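Local structure of putative ubiquinone biosynthesis protein (Nostoc punctiforme, 3MSQ) at residues Val132-Asp136 with Glu183-Gly187; Val91-Met96 with Asp127-Val131; Leu65-Leu71 with Val111-Tyr117; Phe39-Leu43 with Pro156-Met160; Ala16-Phe20 with Arg35-Phe39. The protein has no function established in detail but belongs to the Coq4 family and probably takes part in the biosynthesis of ubiquinone-like quinones. One frame throughout, in Å; residues are numbered along the deposited sequence.

Contact 1: Val132-Asp136 with Glu183-Gly187; sequences VAGFD and EISRG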
# COMPACT_ATOMS: atom_id res chain seq x y z
N VAL A 132 27.52 -17.51 15.51
CA VAL A 132 28.44 -16.74 16.36
C VAL A 132 27.62 -15.91 17.35
O VAL A 132 27.90 -15.95 18.56
CB VAL A 132 29.44 -15.89 15.53
CG1 VAL A 132 30.35 -15.05 16.42
CG2 VAL A 132 30.27 -16.77 14.61
N ALA A 133 26.57 -15.20 16.86
CA ALA A 133 25.67 -14.37 17.65
C ALA A 133 24.77 -15.16 18.63
O ALA A 133 24.33 -14.59 19.63
CB ALA A 133 24.82 -13.50 16.75
N GLY A 134 24.50 -16.43 18.31
CA GLY A 134 23.66 -17.29 19.14
C GLY A 134 22.17 -17.01 19.04
O GLY A 134 21.52 -16.71 20.05
N PHE A 135 21.60 -17.13 17.82
CA PHE A 135 20.17 -16.96 17.50
C PHE A 135 19.68 -18.16 16.69
O PHE A 135 20.47 -18.75 15.95
CB PHE A 135 19.92 -15.67 16.72
CG PHE A 135 20.11 -14.43 17.55
CD1 PHE A 135 19.08 -13.92 18.33
CD2 PHE A 135 21.34 -13.78 17.57
CE1 PHE A 135 19.27 -12.80 19.13
CE2 PHE A 135 21.53 -12.66 18.38
CZ PHE A 135 20.50 -12.18 19.15
N ASP A 136 18.40 -18.51 16.83
CA ASP A 136 17.82 -19.64 16.10
C ASP A 136 17.59 -19.31 14.61
O ASP A 136 17.62 -18.14 14.21
CB ASP A 136 16.53 -20.15 16.76
CG ASP A 136 16.67 -20.80 18.12
OD1 ASP A 136 17.76 -21.36 18.42
OD2 ASP A 136 15.67 -20.82 18.88
N GLU A 183 13.33 -11.42 22.04
CA GLU A 183 14.42 -11.67 21.11
C GLU A 183 15.00 -10.38 20.55
O GLU A 183 16.22 -10.29 20.41
CB GLU A 183 13.99 -12.59 19.97
CG GLU A 183 14.12 -14.07 20.29
CD GLU A 183 15.50 -14.49 20.75
OE1 GLU A 183 16.38 -14.69 19.88
OE2 GLU A 183 15.71 -14.58 21.99
N ILE A 184 14.14 -9.38 20.22
CA ILE A 184 14.55 -8.07 19.70
C ILE A 184 15.41 -7.32 20.75
O ILE A 184 16.50 -6.86 20.40
CB ILE A 184 13.36 -7.22 19.20
CG1 ILE A 184 12.70 -7.85 17.98
CG2 ILE A 184 13.80 -5.78 18.88
CD1 ILE A 184 11.38 -7.21 17.57
N SER A 185 14.94 -7.21 22.02
CA SER A 185 15.68 -6.53 23.10
C SER A 185 16.98 -7.27 23.48
O SER A 185 17.97 -6.62 23.76
CB SER A 185 14.81 -6.28 24.32
OG SER A 185 14.53 -7.49 25.01
N ARG A 186 16.97 -8.61 23.47
CA ARG A 186 18.17 -9.40 23.76
C ARG A 186 19.20 -9.15 22.68
O ARG A 186 20.35 -8.87 22.99
CB ARG A 186 17.85 -10.90 23.85
CG ARG A 186 19.07 -11.75 24.06
CD ARG A 186 18.71 -13.21 24.28
NE ARG A 186 18.61 -13.98 23.04
CZ ARG A 186 19.64 -14.46 22.34
NH1 ARG A 186 20.89 -14.19 22.72
NH2 ARG A 186 19.44 -15.20 21.27
N GLY A 187 18.75 -9.22 21.42
CA GLY A 187 19.57 -8.98 20.24
C GLY A 187 20.24 -7.63 20.27
O GLY A 187 21.46 -7.55 20.15
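Phe135 and Arg186 reach for each other from opposite directions and meet flat. The guanidinium lies on one face of the phenyl ring, the planes only 24° apart, with CZ of Arg186 4.2 Å from the centroid of the Phe135 ring. The overlap is off-centre, so this is a displaced cation-pi stack, with NH2 of Arg186 the nitrogen over the ring and CE1 of Phe135 nearest it. Two bonds in the guanidinium plane set how Arg186 is turned. NH2 of Arg186 gives a hydrogen bond of 2.8 Å to O of Gly134, and NE of Arg186 makes a nearly straight 3.1 Å salt bridge to OE2 of Glu183, one turn back on the same helix. The bend at chi3 (88°) swings the guanidinium round to where both are met. Glu183 also serves the ring: its OE1 lies at the Phe135 edge, 3.2 Å from CD1. Gly187 CA closes in on another part of that edge, 3.5 Å from Phe135 CZ. The contact thus ties the turn that ends helix 114-133, where Gly134 takes a positive phi, to the middle of helix 177-192. Helix 139-152 packs against both, through Phe148 on Phe135 and Ile143 and Ala147 on Ile184.

Contact 2: Val91-Met96 with Asp127-Val131; sequences VYAREM and DIYHV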
# COMPACT_ATOMS: atom_id res chain seq x y z
N VAL A 91 29.96 -26.60 13.17
CA VAL A 91 28.65 -26.15 13.66
C VAL A 91 27.75 -25.74 12.49
O VAL A 91 26.60 -26.18 12.43
CB VAL A 91 28.76 -25.05 14.75
CG1 VAL A 91 27.38 -24.64 15.26
CG2 VAL A 91 29.66 -25.49 15.90
N TYR A 92 28.30 -24.92 11.55
CA TYR A 92 27.60 -24.41 10.36
C TYR A 92 27.14 -25.54 9.45
O TYR A 92 25.95 -25.60 9.13
CB TYR A 92 28.47 -23.39 9.59
CG TYR A 92 27.76 -22.72 8.43
CD1 TYR A 92 26.59 -21.98 8.63
CD2 TYR A 92 28.27 -22.80 7.13
CE1 TYR A 92 25.94 -21.36 7.56
CE2 TYR A 92 27.63 -22.18 6.06
CZ TYR A 92 26.46 -21.46 6.28
OH TYR A 92 25.82 -20.82 5.24
N ALA A 93 28.06 -26.45 9.09
CA ALA A 93 27.80 -27.61 8.24
C ALA A 93 26.76 -28.57 8.84
O ALA A 93 25.83 -28.96 8.13
CB ALA A 93 29.09 -28.34 7.93
N ARG A 94 26.89 -28.90 10.14
CA ARG A 94 25.97 -29.80 10.86
C ARG A 94 24.53 -29.29 10.80
O ARG A 94 23.62 -30.09 10.56
CB ARG A 94 26.42 -30.02 12.32
N GLU A 95 24.33 -27.97 10.96
CA GLU A 95 22.99 -27.38 10.89
C GLU A 95 22.50 -27.04 9.47
O GLU A 95 21.30 -26.82 9.27
CB GLU A 95 22.77 -26.27 11.92
CG GLU A 95 23.57 -25.00 11.71
CD GLU A 95 23.11 -23.90 12.65
OE1 GLU A 95 23.52 -23.93 13.83
OE2 GLU A 95 22.29 -23.05 12.22
N MSE A 96 23.42 -27.03 8.48
CA MSE A 96 23.08 -26.80 7.07
C MSE A 96 22.48 -28.09 6.50
O MSE A 96 21.50 -28.03 5.74
CB MSE A 96 24.32 -26.41 6.24
CG MSE A 96 24.58 -24.89 6.14
SE MSE A 96 23.05 -23.66 5.84
CE MSE A 96 22.06 -24.67 4.36
N ASP A 127 24.40 -15.72 6.80
CA ASP A 127 23.93 -17.01 7.32
C ASP A 127 24.88 -17.60 8.39
O ASP A 127 24.47 -18.49 9.13
CB ASP A 127 23.67 -18.00 6.18
CG ASP A 127 22.63 -19.02 6.51
OD1 ASP A 127 21.45 -18.62 6.66
OD2 ASP A 127 22.98 -20.21 6.60
N ILE A 128 26.12 -17.11 8.47
CA ILE A 128 27.13 -17.52 9.45
C ILE A 128 26.85 -16.78 10.77
O ILE A 128 26.96 -17.39 11.83
CB ILE A 128 28.58 -17.28 8.89
CG1 ILE A 128 28.88 -18.19 7.67
CG2 ILE A 128 29.67 -17.46 9.94
CD1 ILE A 128 29.43 -17.48 6.42
N TYR A 129 26.46 -15.49 10.69
CA TYR A 129 26.18 -14.58 11.81
C TYR A 129 25.44 -15.20 12.98
O TYR A 129 25.94 -15.12 14.10
CB TYR A 129 25.45 -13.28 11.37
CG TYR A 129 26.21 -12.32 10.48
CD1 TYR A 129 27.55 -12.52 10.20
CD2 TYR A 129 25.58 -11.22 9.92
CE1 TYR A 129 28.24 -11.67 9.34
CE2 TYR A 129 26.26 -10.36 9.06
CZ TYR A 129 27.60 -10.58 8.78
OH TYR A 129 28.30 -9.74 7.95
N HIS A 130 24.26 -15.82 12.74
CA HIS A 130 23.45 -16.42 13.79
C HIS A 130 24.17 -17.49 14.65
O HIS A 130 23.84 -17.61 15.84
CB HIS A 130 22.09 -16.90 13.24
CG HIS A 130 22.17 -18.21 12.54
ND1 HIS A 130 22.30 -18.28 11.16
CD2 HIS A 130 22.16 -19.46 13.05
CE1 HIS A 130 22.35 -19.58 10.88
NE2 HIS A 130 22.28 -20.32 11.99
N VAL A 131 25.14 -18.24 14.08
CA VAL A 131 25.89 -19.25 14.85
C VAL A 131 26.84 -18.62 15.89
O VAL A 131 26.91 -19.12 17.02
CB VAL A 131 26.52 -20.44 14.05
CG1 VAL A 131 25.60 -20.92 12.93
CG2 VAL A 131 27.90 -20.12 13.52
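Tyr92 and Glu95 of helix 88-98 meet Asp127 and His130 of helix 114-133 in a steep helix crossing that is part polar, part apolar. The short axes pass 10.5 Å apart at 109°. Tyr92 is the wedge. Its ring is sandwiched between CG of Met96 (selenomethionine) from its own helix and CG1 of Ile128 on the opposite face, the latter a CH-pi contact 4.3 Å from the Tyr92 centroid and almost straight above it. The torsion about the first side-chain bond of Tyr92, -174°, lays the ring across the other helix, where OH of Tyr92 gives a 3.2 Å hydrogen bond to the anti side of OD2 of Asp127. The other oxygen, OD1, is held in a salt bridge by Arg99. A leucine in place of Tyr92 would probably leave that OD2 without its hydroxyl partner and Ile128 without an aromatic face to rest on. A second polar link runs beside the first: NE2 of His130 donates to OE2 of Glu95 over 2.7 Å, nearly straight and in the imidazole plane, but entering from above the carboxylate plane. Beside it, CG1 of Val131 lies 3.8 Å from OE1 of Glu95. Asp127 and His130 belong to a His-Asp-x-x-His sequence characteristic of Coq4 proteins, proposed in relatives to hold a metal. The chemistry suggests a histidine held in one orientation: the bond from NE2 to Glu95 is likely to limit rotation of the imidazole, while Tyr92 and Arg99 hold one oxygen each of Asp127.

Contact 3: Leu65-Leu71 with Val111-Tyr117; sequences LFSERWL and VVDDISY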
# COMPACT_ATOMS: atom_id res chain seq x y z
N LEU A 65 37.78 -4.15 4.22
CA LEU A 65 37.04 -5.05 3.33
C LEU A 65 36.48 -4.29 2.14
O LEU A 65 36.46 -4.83 1.04
CB LEU A 65 35.90 -5.78 4.05
CG LEU A 65 36.20 -6.65 5.28
CD1 LEU A 65 35.01 -7.48 5.63
CD2 LEU A 65 37.38 -7.56 5.07
N PHE A 66 36.07 -3.03 2.33
CA PHE A 66 35.56 -2.23 1.22
C PHE A 66 36.67 -1.98 0.18
O PHE A 66 36.41 -2.02 -1.03
CB PHE A 66 34.89 -0.93 1.74
CG PHE A 66 33.42 -1.06 2.09
CD1 PHE A 66 33.02 -1.42 3.37
CD2 PHE A 66 32.43 -0.81 1.14
CE1 PHE A 66 31.66 -1.52 3.70
CE2 PHE A 66 31.07 -0.94 1.47
CZ PHE A 66 30.69 -1.28 2.74
N SER A 67 37.92 -1.80 0.66
CA SER A 67 39.14 -1.58 -0.15
C SER A 67 39.50 -2.80 -0.98
O SER A 67 39.84 -2.64 -2.15
CB SER A 67 40.33 -1.21 0.72
OG SER A 67 40.00 -0.11 1.55
N GLU A 68 39.43 -4.00 -0.36
CA GLU A 68 39.75 -5.28 -1.01
C GLU A 68 38.56 -5.85 -1.82
O GLU A 68 38.77 -6.72 -2.67
CB GLU A 68 40.10 -6.34 0.04
CG GLU A 68 41.25 -6.05 0.97
CD GLU A 68 41.42 -7.17 1.98
OE1 GLU A 68 41.12 -8.34 1.64
OE2 GLU A 68 41.82 -6.87 3.13
N ARG A 69 37.31 -5.40 -1.51
CA ARG A 69 36.05 -5.93 -2.05
C ARG A 69 36.04 -7.42 -1.77
O ARG A 69 35.80 -8.25 -2.65
CB ARG A 69 35.83 -5.59 -3.53
CG ARG A 69 35.71 -4.09 -3.80
CD ARG A 69 34.31 -3.60 -3.59
NE ARG A 69 34.08 -2.23 -4.07
CZ ARG A 69 33.73 -1.92 -5.31
NH1 ARG A 69 33.64 -2.87 -6.24
NH2 ARG A 69 33.50 -0.66 -5.65
N TRP A 70 36.41 -7.74 -0.51
CA TRP A 70 36.55 -9.06 0.06
C TRP A 70 35.25 -9.81 0.05
O TRP A 70 34.23 -9.29 0.53
CB TRP A 70 37.10 -8.97 1.51
CG TRP A 70 37.31 -10.32 2.14
CD1 TRP A 70 38.44 -11.08 2.08
CD2 TRP A 70 36.33 -11.12 2.83
NE1 TRP A 70 38.24 -12.29 2.71
CE2 TRP A 70 36.95 -12.34 3.17
CE3 TRP A 70 34.99 -10.91 3.20
CZ2 TRP A 70 36.27 -13.35 3.85
CZ3 TRP A 70 34.32 -11.92 3.87
CH2 TRP A 70 34.96 -13.12 4.19
N LEU A 71 35.29 -11.06 -0.41
CA LEU A 71 34.14 -11.97 -0.38
C LEU A 71 34.67 -13.34 0.03
O LEU A 71 35.82 -13.62 -0.27
CB LEU A 71 33.41 -12.01 -1.73
CG LEU A 71 32.60 -10.76 -2.10
CD1 LEU A 71 32.18 -10.81 -3.53
CD2 LEU A 71 31.40 -10.57 -1.17
N VAL A 111 29.39 -7.15 -8.64
CA VAL A 111 29.91 -6.08 -7.76
C VAL A 111 30.47 -4.95 -8.65
O VAL A 111 31.50 -5.09 -9.33
CB VAL A 111 30.90 -6.59 -6.68
CG1 VAL A 111 31.52 -5.44 -5.90
CG2 VAL A 111 30.21 -7.56 -5.75
N VAL A 112 29.71 -3.85 -8.67
CA VAL A 112 29.92 -2.69 -9.52
C VAL A 112 30.27 -1.42 -8.74
O VAL A 112 30.93 -0.53 -9.28
CB VAL A 112 28.66 -2.59 -10.44
CG1 VAL A 112 28.26 -1.15 -10.78
CG2 VAL A 112 28.83 -3.43 -11.70
N ASP A 113 29.85 -1.34 -7.46
CA ASP A 113 30.08 -0.20 -6.56
C ASP A 113 30.03 -0.61 -5.09
O ASP A 113 29.94 -1.81 -4.82
CB ASP A 113 29.09 0.94 -6.88
CG ASP A 113 27.61 0.70 -6.58
OD1 ASP A 113 27.22 -0.47 -6.38
OD2 ASP A 113 26.85 1.69 -6.55
N ASP A 114 30.08 0.36 -4.15
CA ASP A 114 30.06 0.00 -2.72
C ASP A 114 28.73 -0.58 -2.25
O ASP A 114 28.75 -1.47 -1.39
CB ASP A 114 30.50 1.16 -1.83
CG ASP A 114 31.92 1.71 -2.01
OD1 ASP A 114 32.86 0.89 -2.28
OD2 ASP A 114 32.11 2.92 -1.75
N ILE A 115 27.57 -0.10 -2.81
CA ILE A 115 26.24 -0.64 -2.45
C ILE A 115 26.07 -2.11 -2.94
O ILE A 115 25.66 -2.96 -2.15
CB ILE A 115 25.11 0.31 -2.91
CG1 ILE A 115 25.08 1.57 -2.02
CG2 ILE A 115 23.74 -0.39 -2.97
CD1 ILE A 115 24.32 2.77 -2.60
N SER A 116 26.45 -2.40 -4.21
CA SER A 116 26.40 -3.77 -4.72
C SER A 116 27.43 -4.64 -3.99
O SER A 116 27.17 -5.83 -3.74
CB SER A 116 26.57 -3.83 -6.24
OG SER A 116 27.67 -3.04 -6.68
N TYR A 117 28.56 -4.03 -3.56
CA TYR A 117 29.52 -4.76 -2.75
C TYR A 117 28.92 -5.19 -1.37
O TYR A 117 28.97 -6.36 -1.02
CB TYR A 117 30.83 -3.98 -2.55
CG TYR A 117 31.70 -4.66 -1.52
CD1 TYR A 117 32.10 -5.98 -1.68
CD2 TYR A 117 32.03 -4.02 -0.33
CE1 TYR A 117 32.79 -6.66 -0.68
CE2 TYR A 117 32.78 -4.67 0.65
CZ TYR A 117 33.16 -5.99 0.47
OH TYR A 117 33.87 -6.66 1.44
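Tyr117 is the bump here, and the last turn of helix 60-68 and the residues after it supply the hollow. The tyrosine ring slides in between Phe66 and Arg69, hydroxyl first, and OH of Tyr117 gives a 2.8 Å hydrogen bond to O of Trp70, in the carbonyl plane on a lone pair. CB of Leu65 sits beside that hydroxyl. One wall is the Phe66 ring, which takes the edge of Tyr117 on its face in a T-shaped pair, centroids of the two rings 5.1 Å apart and planes at 80°. Across the Tyr117 face lies the backbone of Arg69, CA 4.0 Å from the Tyr117 centroid. CD2 of Leu71 packs beside the hydroxyl end of the ring, near CE1 of Tyr117. Arg69 takes a positive phi where the chain leaves helix 60-68, and this helix end receives a side chain from the first turn of helix 114-133, whose N-cap is Asp113, its OD1 accepting from both N and OG of Ser116. The Arg69 chain, bent at chi2 (-85°), folds over Tyr117, with CD 3.5 Å from CG of the ring. Its guanidinium comes to rest with one face over the Asp113 carbonyl and with NH1 3.3 Å from CG1 of Val111. Asp114 offers a long salt bridge, OD1 3.8 Å from NH2 of Arg69; Lys57 is its firmer partner, through OD2.

Contact 4: Phe39-Leu43 with Pro156-Met160; sequences FEDAL and PISVM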
# COMPACT_ATOMS: atom_id res chain seq x y z
N PHE A 39 13.23 -6.86 -2.36
CA PHE A 39 13.06 -5.73 -1.45
C PHE A 39 14.40 -5.02 -1.21
O PHE A 39 14.50 -3.80 -1.38
CB PHE A 39 12.44 -6.19 -0.12
CG PHE A 39 12.12 -5.12 0.91
CD1 PHE A 39 11.94 -3.79 0.54
CD2 PHE A 39 11.96 -5.46 2.24
CE1 PHE A 39 11.66 -2.82 1.49
CE2 PHE A 39 11.67 -4.48 3.19
CZ PHE A 39 11.52 -3.17 2.81
N GLU A 40 15.43 -5.81 -0.84
CA GLU A 40 16.81 -5.38 -0.60
C GLU A 40 17.29 -4.54 -1.76
O GLU A 40 17.86 -3.47 -1.55
CB GLU A 40 17.68 -6.63 -0.48
CG GLU A 40 18.42 -6.77 0.83
CD GLU A 40 19.57 -7.74 0.73
OE1 GLU A 40 19.34 -8.97 0.80
OE2 GLU A 40 20.71 -7.27 0.52
N ASP A 41 17.05 -5.02 -3.00
CA ASP A 41 17.41 -4.39 -4.27
C ASP A 41 16.73 -3.02 -4.44
O ASP A 41 17.35 -2.07 -4.91
CB ASP A 41 17.05 -5.32 -5.46
CG ASP A 41 17.85 -6.61 -5.60
OD1 ASP A 41 18.82 -6.81 -4.81
OD2 ASP A 41 17.50 -7.44 -6.47
N ALA A 42 15.44 -2.94 -4.05
CA ALA A 42 14.65 -1.72 -4.16
C ALA A 42 15.13 -0.62 -3.20
O ALA A 42 14.85 0.56 -3.42
CB ALA A 42 13.20 -2.03 -3.93
N LEU A 43 15.89 -1.00 -2.14
CA LEU A 43 16.40 -0.05 -1.17
C LEU A 43 17.72 0.57 -1.62
O LEU A 43 18.14 1.57 -1.04
CB LEU A 43 16.52 -0.67 0.22
CG LEU A 43 15.28 -1.26 0.85
CD1 LEU A 43 15.65 -2.11 2.05
CD2 LEU A 43 14.27 -0.17 1.23
N PRO A 156 19.97 -0.43 5.68
CA PRO A 156 18.52 -0.37 5.44
C PRO A 156 17.68 -1.62 5.67
O PRO A 156 16.68 -1.52 6.40
CB PRO A 156 18.39 0.19 4.02
CG PRO A 156 19.79 0.27 3.49
CD PRO A 156 20.71 0.31 4.64
N ILE A 157 18.05 -2.80 5.08
CA ILE A 157 17.31 -4.06 5.25
C ILE A 157 17.04 -4.47 6.70
O ILE A 157 15.94 -4.94 6.98
CB ILE A 157 17.80 -5.22 4.32
CG1 ILE A 157 16.69 -6.26 4.02
CG2 ILE A 157 19.07 -5.88 4.83
CD1 ILE A 157 15.49 -5.74 3.14
N SER A 158 17.98 -4.25 7.62
CA SER A 158 17.78 -4.56 9.04
C SER A 158 16.63 -3.73 9.63
O SER A 158 15.69 -4.29 10.22
CB SER A 158 19.07 -4.37 9.83
OG SER A 158 20.04 -5.31 9.41
N VAL A 159 16.66 -2.40 9.39
CA VAL A 159 15.63 -1.47 9.85
C VAL A 159 14.27 -1.92 9.35
O VAL A 159 13.32 -1.98 10.12
CB VAL A 159 15.88 -0.03 9.37
CG1 VAL A 159 15.01 0.97 10.12
CG2 VAL A 159 17.34 0.34 9.48
N MSE A 160 14.18 -2.19 8.03
CA MSE A 160 12.96 -2.61 7.33
C MSE A 160 12.50 -3.94 7.87
O MSE A 160 11.32 -4.04 8.25
CB MSE A 160 13.19 -2.69 5.82
CG MSE A 160 13.58 -1.35 5.15
SE MSE A 160 12.37 0.15 5.49
CE MSE A 160 13.49 1.16 6.58
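Leu43 and Phe39 receive the first turn of helix 156-172. Pro156 comes first, its CB lying 4.1 Å from CD1 of Leu43; the proline also packs on Met48 and Ala52 of helix 47-56. Ile157 is the main intruder. With CG1 anti to the backbone N (chi1 -154°), its long branch extends across the gap, and CD1 of Ile157 lodges between the ring of Phe39, 3.7 Å from CD2, and the methyl CD1 of Leu43, 3.8 Å away. Further back along the branch, CG1 of Ile157 rests on the aliphatic CG of Glu40 at 3.7 Å; the carboxylate of Glu40 runs on toward Arg123 as a long, weak ion pair. One turn later comes Met160, modelled as selenomethionine. Its CB and CG lie at the outer end of the Phe39 ring, CB 3.5 Å from CZ, and the side chains stand roughly at right angles. CG of Met160 also reaches CD1 of Leu43, while the bends beyond carry the selenium away, and the residue packs on Ser170 of the second subunit. CD1 of Leu43 is thus shared by Pro156, Ile157 and Met160, and it also lies over one face of Phe39. Interdigitated apolar side chains of this kind make up the buried core of an all-helical fold, here drawing an N-terminal helix onto helix 156-172, which is predicted to be a membrane-spanning segment.

Contact 5: Ala16-Phe20 with Arg35-Phe39; sequences AYIQF and RVFDF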
# COMPACT_ATOMS: atom_id res chain seq x y z
N ALA A 16 8.39 -0.27 -2.03
CA ALA A 16 9.00 -1.59 -1.86
C ALA A 16 8.60 -2.24 -0.53
O ALA A 16 8.40 -3.46 -0.47
CB ALA A 16 10.50 -1.48 -1.96
N TYR A 17 8.49 -1.41 0.54
CA TYR A 17 8.13 -1.84 1.88
C TYR A 17 6.65 -2.22 1.90
O TYR A 17 6.29 -3.26 2.46
CB TYR A 17 8.47 -0.72 2.89
CG TYR A 17 8.10 -1.00 4.32
CD1 TYR A 17 8.70 -2.03 5.04
CD2 TYR A 17 7.21 -0.17 5.00
CE1 TYR A 17 8.37 -2.26 6.38
CE2 TYR A 17 6.87 -0.40 6.33
CZ TYR A 17 7.45 -1.45 7.02
OH TYR A 17 7.11 -1.67 8.33
N ILE A 18 5.80 -1.40 1.25
CA ILE A 18 4.36 -1.65 1.12
C ILE A 18 4.14 -2.97 0.35
O ILE A 18 3.33 -3.81 0.77
CB ILE A 18 3.64 -0.43 0.48
CG1 ILE A 18 3.52 0.74 1.50
CG2 ILE A 18 2.26 -0.82 -0.10
CD1 ILE A 18 3.15 2.09 0.94
N GLN A 19 4.91 -3.18 -0.73
CA GLN A 19 4.91 -4.39 -1.55
C GLN A 19 5.23 -5.60 -0.65
O GLN A 19 4.46 -6.57 -0.61
CB GLN A 19 5.93 -4.27 -2.70
CG GLN A 19 6.04 -5.50 -3.59
CD GLN A 19 7.29 -5.49 -4.47
OE1 GLN A 19 7.90 -4.45 -4.79
NE2 GLN A 19 7.67 -6.67 -4.92
N PHE A 20 6.34 -5.49 0.13
CA PHE A 20 6.82 -6.51 1.04
C PHE A 20 5.78 -6.87 2.12
O PHE A 20 5.48 -8.06 2.30
CB PHE A 20 8.16 -6.08 1.66
CG PHE A 20 8.92 -7.20 2.34
CD1 PHE A 20 9.33 -8.32 1.63
CD2 PHE A 20 9.21 -7.14 3.70
CE1 PHE A 20 9.99 -9.37 2.27
CE2 PHE A 20 9.91 -8.18 4.33
CZ PHE A 20 10.27 -9.30 3.62
N ARG A 35 11.63 -12.83 -2.15
CA ARG A 35 10.85 -11.64 -1.79
C ARG A 35 11.72 -10.63 -1.05
O ARG A 35 11.54 -9.42 -1.22
CB ARG A 35 9.63 -12.01 -0.91
CG ARG A 35 8.49 -12.69 -1.66
CD ARG A 35 7.17 -12.62 -0.89
NE ARG A 35 7.09 -13.61 0.19
CZ ARG A 35 7.29 -13.35 1.48
NH1 ARG A 35 7.58 -12.11 1.88
NH2 ARG A 35 7.20 -14.32 2.38
N VAL A 36 12.66 -11.13 -0.21
CA VAL A 36 13.59 -10.32 0.58
C VAL A 36 14.67 -9.72 -0.32
O VAL A 36 15.01 -8.55 -0.15
CB VAL A 36 14.19 -11.09 1.79
CG1 VAL A 36 14.96 -10.15 2.72
CG2 VAL A 36 13.09 -11.80 2.57
N PHE A 37 15.17 -10.52 -1.29
CA PHE A 37 16.16 -10.06 -2.25
C PHE A 37 15.61 -8.93 -3.12
O PHE A 37 16.31 -7.93 -3.28
CB PHE A 37 16.69 -11.22 -3.10
CG PHE A 37 17.43 -12.31 -2.35
CD1 PHE A 37 18.24 -12.00 -1.26
CD2 PHE A 37 17.34 -13.63 -2.75
CE1 PHE A 37 18.92 -13.01 -0.57
CE2 PHE A 37 18.03 -14.64 -2.08
CZ PHE A 37 18.82 -14.32 -0.99
N ASP A 38 14.36 -9.07 -3.63
CA ASP A 38 13.69 -8.05 -4.44
C ASP A 38 13.55 -6.75 -3.66
O ASP A 38 13.74 -5.68 -4.24
CB ASP A 38 12.28 -8.53 -4.88
CG ASP A 38 12.20 -9.70 -5.85
OD1 ASP A 38 13.24 -10.05 -6.46
OD2 ASP A 38 11.09 -10.25 -6.02
N PHE A 39 13.23 -6.86 -2.36
CA PHE A 39 13.06 -5.73 -1.45
C PHE A 39 14.40 -5.02 -1.21
O PHE A 39 14.50 -3.80 -1.38
CB PHE A 39 12.44 -6.19 -0.12
CG PHE A 39 12.12 -5.12 0.91
CD1 PHE A 39 11.94 -3.79 0.54
CD2 PHE A 39 11.96 -5.46 2.24
CE1 PHE A 39 11.66 -2.82 1.49
CE2 PHE A 39 11.67 -4.48 3.19
CZ PHE A 39 11.52 -3.17 2.81
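Phe20 and Phe39 form an offset stack, centroids 4.8 Å apart and planes at 27°. CD2 of Phe39 stands over one face of Phe20, toward its rim, 3.5 Å from CG of Phe20. In return, CB of Phe20 lies over a face of Phe39, a CH-pi contact on the side opposite Leu43. At the edge of the Tyr17 ring sits CZ of Phe39, 3.8 Å from CD1 of Tyr17, the two side chains running side by side. CB of Ala16 fits against the same phenyl, 3.7 Å from CD1 of Phe39. A first torsion of -177° turns the Phe39 ring away from its own backbone N and across to all three. These contacts zip up a helical hairpin: helices 11-23 and 32-42 run antiparallel, their short axes at 169° and 10.2 Å apart. A serine instead of Phe39 would probably open a gap between Ala16, Tyr17 and Phe20 and deprive Phe20 of its stacking partner. Farther along the hairpin, CG2 of Val36 touches CZ of Phe20, and NH1 of Arg35 comes obliquely to within 3.7 Å of CE1 of Phe20. Phe20 also meets Phe164 of helix 156-172, and the hydroxyl of Tyr17 is hydrogen-bonded to that of Tyr17 of the second subunit.

Overall arrangement
Helix 114-133 is the common thread: contact 3 holds its start, contact 2 its last turns and contact 1 its exit. Contacts 1 and 2 have centres about 14 Å apart and touch where N of Phe135 probably bonds to O of His130, 3.0 Å away, whereas contacts 1 and 3 lie about 27 Å apart on opposite sides of the chain's centre. Contacts 4 and 5, about 8 Å between centres, share Phe39, joining the N-terminal hairpin to helix 156-172 and meeting the second subunit. Contact 2, at the Coq4 signature sequence, is about 23 Å from contact 4, centre to centre, on the opposite side of the chain's centre; no other chain of the assembly touches contact 2.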